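PDB 6KWS: methylglyoxal reductase (NADPH-dependent), which probably catalyses the NADPH-dependent reduction of methylglyoxal, as an oxidoreductase of the dihydroflavonol-4-reductase subfamily. Local coordinates for residues I13-V18 with P200-S205; E74-L79 with G115-K120; G236-R241 with I261-G266; V274-D279 with N322-V327. The protein carries 1 engineered substitution. All blocks are in the same frame, centred on the assembly; numbering follows the deposited sequence.

In the fold
The four contacts spread across one chain built on a Rossmann-type sheet. Interaction 2 pairs strand 75-80 with the start of strand 120-124. In sequence it falls between the two segments of interaction 1, which joins helix 12-23 to the loop after strand 196-198. Interactions 3 and 4 follow later in the chain. Interaction 3 lies in the same sheet as interaction 2, with centres about 26 Å apart. It touches interaction 1 through V240 and R241, and interaction 4 through W237 and D239. Interactions 2 and 4 are about 40 Å apart, centre to centre. Interactions 1 and 3 lie close to residues of the NADPH site. Interaction 4 joins helices farther from that site.

Interaction 1: residues I13-V18 with P200-S205; sequences IAQHVV and PQSFGS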
# COMPACT_ATOMS: atom_id res chain seq x y z
N ILE A 13 -5.25 -1.57 2.38
CA ILE A 13 -5.46 -0.23 1.84
C ILE A 13 -6.81 -0.14 1.14
O ILE A 13 -7.51 0.87 1.25
CB ILE A 13 -4.32 0.14 0.87
CG1 ILE A 13 -2.95 0.08 1.57
CG2 ILE A 13 -4.58 1.48 0.27
CD1 ILE A 13 -1.77 0.30 0.60
N ALA A 14 -7.21 -1.21 0.44
CA ALA A 14 -8.34 -1.11 -0.47
C ALA A 14 -9.64 -0.83 0.27
O ALA A 14 -10.40 0.08 -0.11
CB ALA A 14 -8.46 -2.38 -1.31
N GLN A 15 -9.92 -1.60 1.33
CA GLN A 15 -11.11 -1.34 2.13
C GLN A 15 -11.21 0.12 2.52
O GLN A 15 -12.30 0.71 2.52
CB GLN A 15 -11.10 -2.23 3.38
CG GLN A 15 -11.14 -3.72 3.06
CD GLN A 15 -11.74 -4.56 4.19
OE1 GLN A 15 -12.17 -4.03 5.22
NE2 GLN A 15 -11.77 -5.87 4.00
N HIS A 16 -10.07 0.74 2.84
CA HIS A 16 -10.09 2.15 3.21
C HIS A 16 -10.44 3.03 2.02
O HIS A 16 -11.25 3.96 2.13
CB HIS A 16 -8.75 2.53 3.81
CG HIS A 16 -8.61 2.16 5.25
ND1 HIS A 16 -9.34 2.77 6.25
CD2 HIS A 16 -7.84 1.22 5.86
CE1 HIS A 16 -9.01 2.23 7.41
NE2 HIS A 16 -8.11 1.28 7.21
N VAL A 17 -9.87 2.73 0.85
CA VAL A 17 -10.24 3.43 -0.37
C VAL A 17 -11.74 3.30 -0.61
O VAL A 17 -12.44 4.28 -0.91
CB VAL A 17 -9.42 2.90 -1.55
CG1 VAL A 17 -10.04 3.33 -2.88
CG2 VAL A 17 -7.96 3.37 -1.44
N VAL A 18 -12.27 2.08 -0.47
CA VAL A 18 -13.68 1.84 -0.72
C VAL A 18 -14.54 2.70 0.20
O VAL A 18 -15.48 3.37 -0.24
CB VAL A 18 -13.99 0.34 -0.56
CG1 VAL A 18 -15.48 0.10 -0.43
CG2 VAL A 18 -13.45 -0.42 -1.76
N PRO A 200 -4.93 1.37 11.56
CA PRO A 200 -5.95 0.35 11.82
C PRO A 200 -6.58 -0.17 10.53
O PRO A 200 -6.56 0.48 9.49
CB PRO A 200 -6.98 1.12 12.64
CG PRO A 200 -6.91 2.51 11.99
CD PRO A 200 -5.45 2.74 11.80
N GLN A 201 -7.20 -1.35 10.65
CA GLN A 201 -8.08 -1.83 9.59
C GLN A 201 -9.42 -1.09 9.57
O GLN A 201 -9.87 -0.53 10.57
CB GLN A 201 -8.33 -3.32 9.75
CG GLN A 201 -7.09 -4.09 10.03
CD GLN A 201 -7.09 -5.41 9.34
OE1 GLN A 201 -7.63 -6.39 9.87
NE2 GLN A 201 -6.51 -5.46 8.15
N SER A 202 -10.07 -1.09 8.41
CA SER A 202 -11.34 -0.37 8.30
C SER A 202 -12.37 -0.89 9.29
O SER A 202 -13.28 -0.16 9.69
CB SER A 202 -11.90 -0.45 6.88
OG SER A 202 -10.89 -0.19 5.91
N PHE A 203 -12.22 -2.14 9.70
CA PHE A 203 -13.20 -2.82 10.52
C PHE A 203 -12.46 -3.65 11.56
O PHE A 203 -11.52 -4.38 11.23
CB PHE A 203 -14.11 -3.68 9.64
CG PHE A 203 -14.94 -2.86 8.67
CD1 PHE A 203 -16.10 -2.22 9.09
CD2 PHE A 203 -14.52 -2.67 7.36
CE1 PHE A 203 -16.86 -1.45 8.21
CE2 PHE A 203 -15.26 -1.90 6.48
CZ PHE A 203 -16.44 -1.29 6.90
N GLY A 204 -12.87 -3.50 12.83
CA GLY A 204 -12.30 -4.31 13.89
C GLY A 204 -12.58 -5.78 13.74
O GLY A 204 -11.83 -6.60 14.28
N SER A 205 -13.64 -6.14 13.00
CA SER A 205 -13.93 -7.54 12.73
C SER A 205 -12.72 -8.28 12.17
O SER A 205 -12.45 -9.43 12.54
CB SER A 205 -15.10 -7.63 11.74
OG SER A 205 -16.06 -6.61 11.99
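H16 of helix 12-23 reaches the loop P200-S205 with its whole side chain. Its CB is 4.0 Å from S202 OG. Torsion chi1 of -81° sets CG beside the backbone N and swings the ring out to the loop. CG is 3.3 Å from S202 OG, which sits over the centre of one ring face. S202 CB lies over the same ring in a CH-pi contact, 4.1 Å from the centroid. CE1 comes 3.6 Å from S202 CA. At the tip, NE2 donates a hydrogen bond to P200 O, 2.9 Å long, with an N-H...O angle of 151°. The acceptor is 17° out of the imidazole plane. V240 and A244 of helix 240-252 also touch this side chain.

Q15 lies next to it. Its OE1 meets the edge of the F203 ring at CD2, 3.5 Å away. Its NE2 has weak hydrogen bonds to T10 O and E206 OE2.

Helix 12-23 begins at the nucleotide-binding turn of the Rossmann fold, and T10, F12 and I13 bind NADPH. The loop is thus tied to the helix beside that site. The bond to P200 O implies that NE2 carries a hydrogen, and it probably helps to fix the rotation of the ring.

Interaction 2: residues E74-L79 with G115-K120; sequences EAKVFL and GNNIEK
V77 and K120 form a parallel beta bridge between neighbouring strands of the Rossmann-type sheet, at the end of the sheet where both strands begin. Strands 75-80 and 120-124 are joined by helix 92-114 in a beta-alpha-beta crossover. The segment G115-K120 is the return from that helix into the sheet. It starts with a type I turn from G115 to I118, closed by I118 N to G115 O at 3.1 Å.

The backbone makes the main link. F78 N donates to K120 O at 3.0 Å. K76 O accepts two bonds. E119 N reaches it at 2.8 Å, tilted 29° from the carbonyl plane. K120 N reaches it at 3.3 Å, close to the line of the C=O bond. The other edge of strand 75-80 pairs with strand 3-7, through bonds of K76 with T3 and V77 with I5.

I118 supplies the apolar part. Its CD1 packs against A75 CB at 3.8 Å and F78 CB at 4.2 Å. I111 of helix 92-114 touches both I118 and F78, so these side chains fill the space between sheet and helix. V77 and K120 point to the other face of the sheet. There V77 meets F251 of helix 240-252, and K120 NZ makes a weak hydrogen bond to F251 O.

At the rim, K76 and E119 run side by side and point the same way. Any attraction between their charges is probably weak: K76 NZ is 4.4 Å from E119 OE2, beyond a salt bridge.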
# COMPACT_ATOMS: atom_id res chain seq x y z
N GLU A 74 -19.26 1.98 -18.29
CA GLU A 74 -19.43 3.32 -17.75
C GLU A 74 -18.36 3.68 -16.72
O GLU A 74 -18.38 4.80 -16.18
CB GLU A 74 -20.84 3.47 -17.13
CG GLU A 74 -21.18 2.68 -15.84
CD GLU A 74 -21.09 1.16 -15.97
OE1 GLU A 74 -21.04 0.47 -14.91
OE2 GLU A 74 -21.08 0.64 -17.11
N ALA A 75 -17.43 2.76 -16.43
CA ALA A 75 -16.35 3.05 -15.50
C ALA A 75 -15.37 4.06 -16.10
O ALA A 75 -14.89 3.88 -17.22
CB ALA A 75 -15.63 1.75 -15.13
N LYS A 76 -15.08 5.12 -15.35
CA LYS A 76 -14.13 6.14 -15.76
C LYS A 76 -12.76 5.98 -15.10
O LYS A 76 -11.77 6.48 -15.65
CB LYS A 76 -14.68 7.53 -15.43
CG LYS A 76 -16.03 7.81 -16.08
CD LYS A 76 -15.88 8.83 -17.20
CE LYS A 76 -17.14 8.94 -18.05
NZ LYS A 76 -17.86 10.23 -17.82
N VAL A 77 -12.69 5.34 -13.94
CA VAL A 77 -11.47 5.23 -13.16
C VAL A 77 -11.23 3.77 -12.84
O VAL A 77 -12.17 3.05 -12.48
CB VAL A 77 -11.56 6.05 -11.86
CG1 VAL A 77 -10.33 5.80 -11.02
CG2 VAL A 77 -11.69 7.52 -12.15
N PHE A 78 -9.99 3.33 -12.95
CA PHE A 78 -9.59 2.00 -12.51
C PHE A 78 -8.50 2.14 -11.45
O PHE A 78 -7.35 2.49 -11.78
CB PHE A 78 -9.12 1.15 -13.68
CG PHE A 78 -8.88 -0.31 -13.34
CD1 PHE A 78 -7.75 -0.70 -12.63
CD2 PHE A 78 -9.77 -1.29 -13.76
CE1 PHE A 78 -7.53 -2.03 -12.33
CE2 PHE A 78 -9.54 -2.63 -13.47
CZ PHE A 78 -8.42 -3.00 -12.76
N LEU A 79 -8.84 1.86 -10.19
CA LEU A 79 -7.89 1.83 -9.09
C LEU A 79 -7.39 0.40 -8.91
O LEU A 79 -8.14 -0.48 -8.49
CB LEU A 79 -8.54 2.32 -7.80
CG LEU A 79 -9.14 3.71 -7.83
CD1 LEU A 79 -9.70 4.04 -6.47
CD2 LEU A 79 -8.10 4.70 -8.22
N GLY A 115 -11.08 -1.16 -21.92
CA GLY A 115 -11.37 -0.10 -20.98
C GLY A 115 -11.74 1.16 -21.71
O GLY A 115 -11.06 2.19 -21.57
N ASN A 116 -12.82 1.09 -22.49
CA ASN A 116 -13.12 2.15 -23.46
C ASN A 116 -13.25 3.50 -22.79
O ASN A 116 -12.62 4.48 -23.21
CB ASN A 116 -14.39 1.79 -24.23
CG ASN A 116 -14.10 0.94 -25.45
OD1 ASN A 116 -14.13 -0.29 -25.39
ND2 ASN A 116 -13.79 1.60 -26.57
N ASN A 117 -14.02 3.57 -21.72
CA ASN A 117 -14.25 4.83 -21.04
C ASN A 117 -13.28 5.10 -19.90
O ASN A 117 -13.40 6.14 -19.24
CB ASN A 117 -15.67 4.89 -20.50
CG ASN A 117 -16.65 5.22 -21.57
OD1 ASN A 117 -17.12 4.34 -22.29
ND2 ASN A 117 -16.98 6.51 -21.71
N ILE A 118 -12.34 4.19 -19.64
CA ILE A 118 -11.39 4.35 -18.54
C ILE A 118 -10.44 5.50 -18.90
O ILE A 118 -9.67 5.40 -19.86
CB ILE A 118 -10.61 3.06 -18.26
CG1 ILE A 118 -11.51 1.98 -17.65
CG2 ILE A 118 -9.46 3.35 -17.34
CD1 ILE A 118 -12.13 2.38 -16.32
N GLU A 119 -10.50 6.58 -18.13
CA GLU A 119 -9.70 7.77 -18.38
C GLU A 119 -8.56 7.94 -17.39
O GLU A 119 -7.58 8.63 -17.71
CB GLU A 119 -10.58 9.01 -18.36
CG GLU A 119 -11.62 9.00 -19.45
CD GLU A 119 -12.97 9.62 -19.01
OE1 GLU A 119 -12.97 10.52 -18.14
OE2 GLU A 119 -14.01 9.19 -19.56
N LYS A 120 -8.66 7.35 -16.20
CA LYS A 120 -7.62 7.48 -15.20
C LYS A 120 -7.37 6.11 -14.59
O LYS A 120 -8.31 5.34 -14.37
CB LYS A 120 -8.00 8.52 -14.12
CG LYS A 120 -7.65 9.95 -14.57
CD LYS A 120 -8.46 10.98 -13.81
CE LYS A 120 -8.29 12.39 -14.37
NZ LYS A 120 -7.16 13.08 -13.69

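Interaction 3: residues G236-R241 with I261-G266; sequences GWVDVR and ILLNSG
A classic beta bulge joins the two segments, with S265 and G266 both facing W237. W237 N donates to G266 O at 3.0 Å. W237 O accepts from S265 N at 2.8 Å. G266 N also points to W237 O, but that bond is weak.

The W237 side chain folds back over the bulge. Chi1 of 70° sets CG between the backbone N and the carbonyl carbon. S265 CB then lies over the six-membered ring, 3.8 Å from its centroid, in a CH-pi contact. G266 N lies over the same face, also offset toward the rim. S265 OG hydrogen-bonds to Y321 O.

In the Rossmann-type sheet, strand 260-269 runs antiparallel to strand 234-239. The latter pairs on its other edge with strand 196-198, which holds the NADPH-binding V197. V238 packs its CG2 on L263 CB at 4.3 Å.

Strand 234-239 ends at D239, the N-cap of helix 240-252. D239 OD1 accepts from R241 N at 2.8 Å. R241 also grips the carboxylate side-on, in a salt bridge. R241 NE meets D239 OD1 at 2.8 Å, and R241 NH2 meets D239 OD2 at 2.9 Å. R241 N and NE approach OD1 from opposite faces of the carboxylate plane.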
# COMPACT_ATOMS: atom_id res chain seq x y z
N GLY A 236 10.78 4.37 6.57
CA GLY A 236 9.69 5.30 6.51
C GLY A 236 8.38 4.59 6.76
O GLY A 236 8.24 3.39 6.54
N TRP A 237 7.40 5.35 7.24
CA TRP A 237 6.07 4.81 7.46
C TRP A 237 5.08 5.85 6.99
O TRP A 237 5.41 7.03 6.83
CB TRP A 237 5.86 4.46 8.94
CG TRP A 237 5.77 5.72 9.72
CD1 TRP A 237 6.80 6.47 10.21
CD2 TRP A 237 4.57 6.45 10.01
NE1 TRP A 237 6.32 7.62 10.80
CE2 TRP A 237 4.95 7.62 10.69
CE3 TRP A 237 3.21 6.21 9.77
CZ2 TRP A 237 4.02 8.56 11.13
CZ3 TRP A 237 2.30 7.13 10.21
CH2 TRP A 237 2.71 8.30 10.88
N VAL A 238 3.84 5.42 6.81
CA VAL A 238 2.73 6.32 6.49
C VAL A 238 1.46 5.60 6.92
O VAL A 238 1.38 4.37 6.87
CB VAL A 238 2.73 6.68 4.99
CG1 VAL A 238 2.61 5.41 4.18
CG2 VAL A 238 1.61 7.61 4.65
N ASP A 239 0.48 6.36 7.40
CA ASP A 239 -0.77 5.76 7.85
C ASP A 239 -1.62 5.32 6.65
O ASP A 239 -1.67 6.02 5.63
CB ASP A 239 -1.55 6.74 8.72
CG ASP A 239 -2.81 6.13 9.34
OD1 ASP A 239 -3.87 6.07 8.66
OD2 ASP A 239 -2.74 5.72 10.51
N VAL A 240 -2.29 4.17 6.80
CA VAL A 240 -3.05 3.55 5.73
C VAL A 240 -4.17 4.45 5.25
O VAL A 240 -4.52 4.44 4.06
CB VAL A 240 -3.60 2.18 6.19
CG1 VAL A 240 -4.52 2.37 7.38
CG2 VAL A 240 -4.33 1.46 5.06
N ARG A 241 -4.76 5.24 6.15
CA ARG A 241 -5.86 6.11 5.77
C ARG A 241 -5.39 7.23 4.84
O ARG A 241 -6.12 7.63 3.92
CB ARG A 241 -6.52 6.67 7.03
CG ARG A 241 -7.30 5.59 7.76
CD ARG A 241 -7.59 5.97 9.20
NE ARG A 241 -6.37 6.15 9.97
CZ ARG A 241 -6.34 6.38 11.28
NH1 ARG A 241 -7.47 6.44 11.97
NH2 ARG A 241 -5.18 6.53 11.91
N ILE A 261 3.61 9.29 -6.87
CA ILE A 261 3.36 10.02 -5.65
C ILE A 261 3.95 9.23 -4.49
O ILE A 261 3.54 8.10 -4.21
CB ILE A 261 1.86 10.31 -5.46
CG1 ILE A 261 1.39 11.29 -6.53
CG2 ILE A 261 1.63 11.02 -4.18
CD1 ILE A 261 0.18 10.85 -7.26
N LEU A 262 4.94 9.82 -3.83
CA LEU A 262 5.56 9.19 -2.67
C LEU A 262 4.68 9.42 -1.44
O LEU A 262 4.29 10.56 -1.14
CB LEU A 262 6.96 9.77 -2.49
CG LEU A 262 8.09 8.91 -1.92
CD1 LEU A 262 9.44 9.67 -2.02
CD2 LEU A 262 7.78 8.56 -0.49
N LEU A 263 4.35 8.35 -0.73
CA LEU A 263 3.55 8.46 0.48
C LEU A 263 4.40 8.05 1.66
O LEU A 263 4.66 6.86 1.89
CB LEU A 263 2.27 7.64 0.40
CG LEU A 263 1.28 8.77 0.13
CD1 LEU A 263 1.17 9.04 -1.37
CD2 LEU A 263 -0.05 8.64 0.81
N ASN A 264 4.85 9.07 2.40
CA ASN A 264 5.65 8.86 3.59
C ASN A 264 5.41 10.01 4.55
O ASN A 264 5.53 11.18 4.19
CB ASN A 264 7.14 8.75 3.25
CG ASN A 264 7.98 8.43 4.48
OD1 ASN A 264 8.09 7.28 4.88
ND2 ASN A 264 8.55 9.45 5.10
N SER A 265 5.06 9.65 5.78
CA SER A 265 4.85 10.60 6.85
C SER A 265 6.10 10.85 7.71
O SER A 265 6.17 11.88 8.37
CB SER A 265 3.73 10.08 7.75
OG SER A 265 3.31 11.08 8.65
N GLY A 266 7.04 9.93 7.75
CA GLY A 266 8.15 10.10 8.66
C GLY A 266 8.94 8.82 8.79
O GLY A 266 8.77 7.87 8.02

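Interaction 4: residues V274-D279 with N322-V327; sequences VDIIND and NLEQSV
Helices 270-280 and 323-337 pass with I276 and E324 nearest, their CA atoms 6.3 Å apart; the short axes approach to 10.1 Å and cross at -69°. I276 carries the contact, and its CB is directed toward the second helix. Its chain is extended, with CD1 anti to CA (chi2 -176°), so the methyl reaches the first turn of that helix. There CD1 meets L323 CD1 at 3.5 Å and E324 CA at 3.6 Å. The other branch, I276 CG2, packs on V327 CG1 at 3.7 Å. V327 CG1 also touches I277 CG1 at 4.1 Å, and the two side chains cross at about a right angle. I277 reaches on to I221 and L222 of helix 216-222.

The start of helix 323-337 is a capping box. Q325 N donates to N322 OD1 at 2.9 Å. In return, N322 N donates to Q325 OE1 at 3.0 Å, on a lone pair in the carbonyl plane. L323 and S326 also touch W237 of strand 234-239.

The contact joins helix 270-280, which follows strand 260-269, to the C-terminal helix, whose start lies against W237 of the sheet. No hydrogen bond links the segments, so aliphatic contact between branched side chains, rather than directed polar bonds, joins them.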
# COMPACT_ATOMS: atom_id res chain seq x y z
N VAL A 274 7.90 1.05 20.55
CA VAL A 274 7.94 0.70 21.97
C VAL A 274 7.64 1.92 22.84
O VAL A 274 6.72 1.90 23.67
CB VAL A 274 9.31 0.10 22.33
CG1 VAL A 274 9.38 -0.16 23.82
CG2 VAL A 274 9.53 -1.18 21.55
N ASP A 275 8.38 3.02 22.62
CA ASP A 275 8.19 4.24 23.41
C ASP A 275 6.74 4.73 23.36
O ASP A 275 6.16 5.08 24.40
CB ASP A 275 9.13 5.34 22.94
CG ASP A 275 10.59 5.11 23.35
OD1 ASP A 275 10.85 4.21 24.20
OD2 ASP A 275 11.48 5.83 22.81
N ILE A 276 6.15 4.79 22.16
CA ILE A 276 4.76 5.25 22.05
C ILE A 276 3.83 4.35 22.85
O ILE A 276 2.94 4.83 23.56
CB ILE A 276 4.32 5.32 20.58
CG1 ILE A 276 5.07 6.43 19.83
CG2 ILE A 276 2.83 5.55 20.50
CD1 ILE A 276 4.61 6.63 18.39
N ILE A 277 4.03 3.03 22.74
CA ILE A 277 3.13 2.09 23.40
C ILE A 277 3.29 2.19 24.91
O ILE A 277 2.30 2.30 25.65
CB ILE A 277 3.38 0.67 22.87
CG1 ILE A 277 3.06 0.61 21.36
CG2 ILE A 277 2.55 -0.38 23.64
CD1 ILE A 277 3.35 -0.74 20.71
N ASN A 278 4.54 2.19 25.39
CA ASN A 278 4.78 2.29 26.83
C ASN A 278 4.20 3.58 27.41
O ASN A 278 3.76 3.59 28.57
CB ASN A 278 6.27 2.15 27.14
CG ASN A 278 6.69 0.70 27.33
OD1 ASN A 278 6.04 -0.03 28.06
ND2 ASN A 278 7.79 0.29 26.70
N ASP A 279 4.12 4.66 26.62
CA ASP A 279 3.59 5.92 27.13
C ASP A 279 2.08 6.12 26.92
O ASP A 279 1.49 6.99 27.57
CB ASP A 279 4.36 7.10 26.51
CG ASP A 279 5.64 7.46 27.33
OD1 ASP A 279 5.48 7.99 28.47
OD2 ASP A 279 6.79 7.20 26.85
N ASN A 322 0.20 11.46 12.39
CA ASN A 322 1.58 11.32 12.83
C ASN A 322 1.80 9.93 13.45
O ASN A 322 0.86 9.13 13.58
CB ASN A 322 1.98 12.44 13.79
CG ASN A 322 1.18 12.43 15.10
OD1 ASN A 322 0.89 11.38 15.68
ND2 ASN A 322 0.86 13.62 15.60
N LEU A 323 3.05 9.65 13.85
CA LEU A 323 3.38 8.33 14.39
C LEU A 323 2.48 7.97 15.57
O LEU A 323 1.91 6.87 15.61
CB LEU A 323 4.84 8.25 14.82
CG LEU A 323 5.67 7.03 14.39
CD1 LEU A 323 6.60 6.61 15.49
CD2 LEU A 323 4.85 5.85 13.90
N GLU A 324 2.34 8.88 16.54
CA GLU A 324 1.60 8.53 17.75
C GLU A 324 0.14 8.22 17.44
O GLU A 324 -0.40 7.23 17.93
CB GLU A 324 1.70 9.66 18.80
CG GLU A 324 0.81 9.48 20.08
CD GLU A 324 -0.65 9.96 19.90
OE1 GLU A 324 -1.58 9.22 20.33
OE2 GLU A 324 -0.86 11.06 19.33
N GLN A 325 -0.53 9.04 16.62
CA GLN A 325 -1.90 8.73 16.27
C GLN A 325 -1.98 7.38 15.57
O GLN A 325 -2.78 6.52 15.94
CB GLN A 325 -2.49 9.82 15.37
CG GLN A 325 -2.18 11.19 15.85
CD GLN A 325 -2.75 12.26 14.97
OE1 GLN A 325 -2.25 12.51 13.86
NE2 GLN A 325 -3.80 12.93 15.44
N SER A 326 -1.13 7.18 14.57
CA SER A 326 -1.18 5.98 13.77
C SER A 326 -0.92 4.75 14.62
O SER A 326 -1.65 3.75 14.56
CB SER A 326 -0.18 6.08 12.62
OG SER A 326 -0.42 5.09 11.64
N VAL A 327 0.13 4.80 15.45
CA VAL A 327 0.45 3.66 16.31
C VAL A 327 -0.67 3.41 17.29
O VAL A 327 -1.10 2.26 17.49
CB VAL A 327 1.79 3.88 17.03
CG1 VAL A 327 1.99 2.83 18.10
CG2 VAL A 327 2.90 3.83 16.03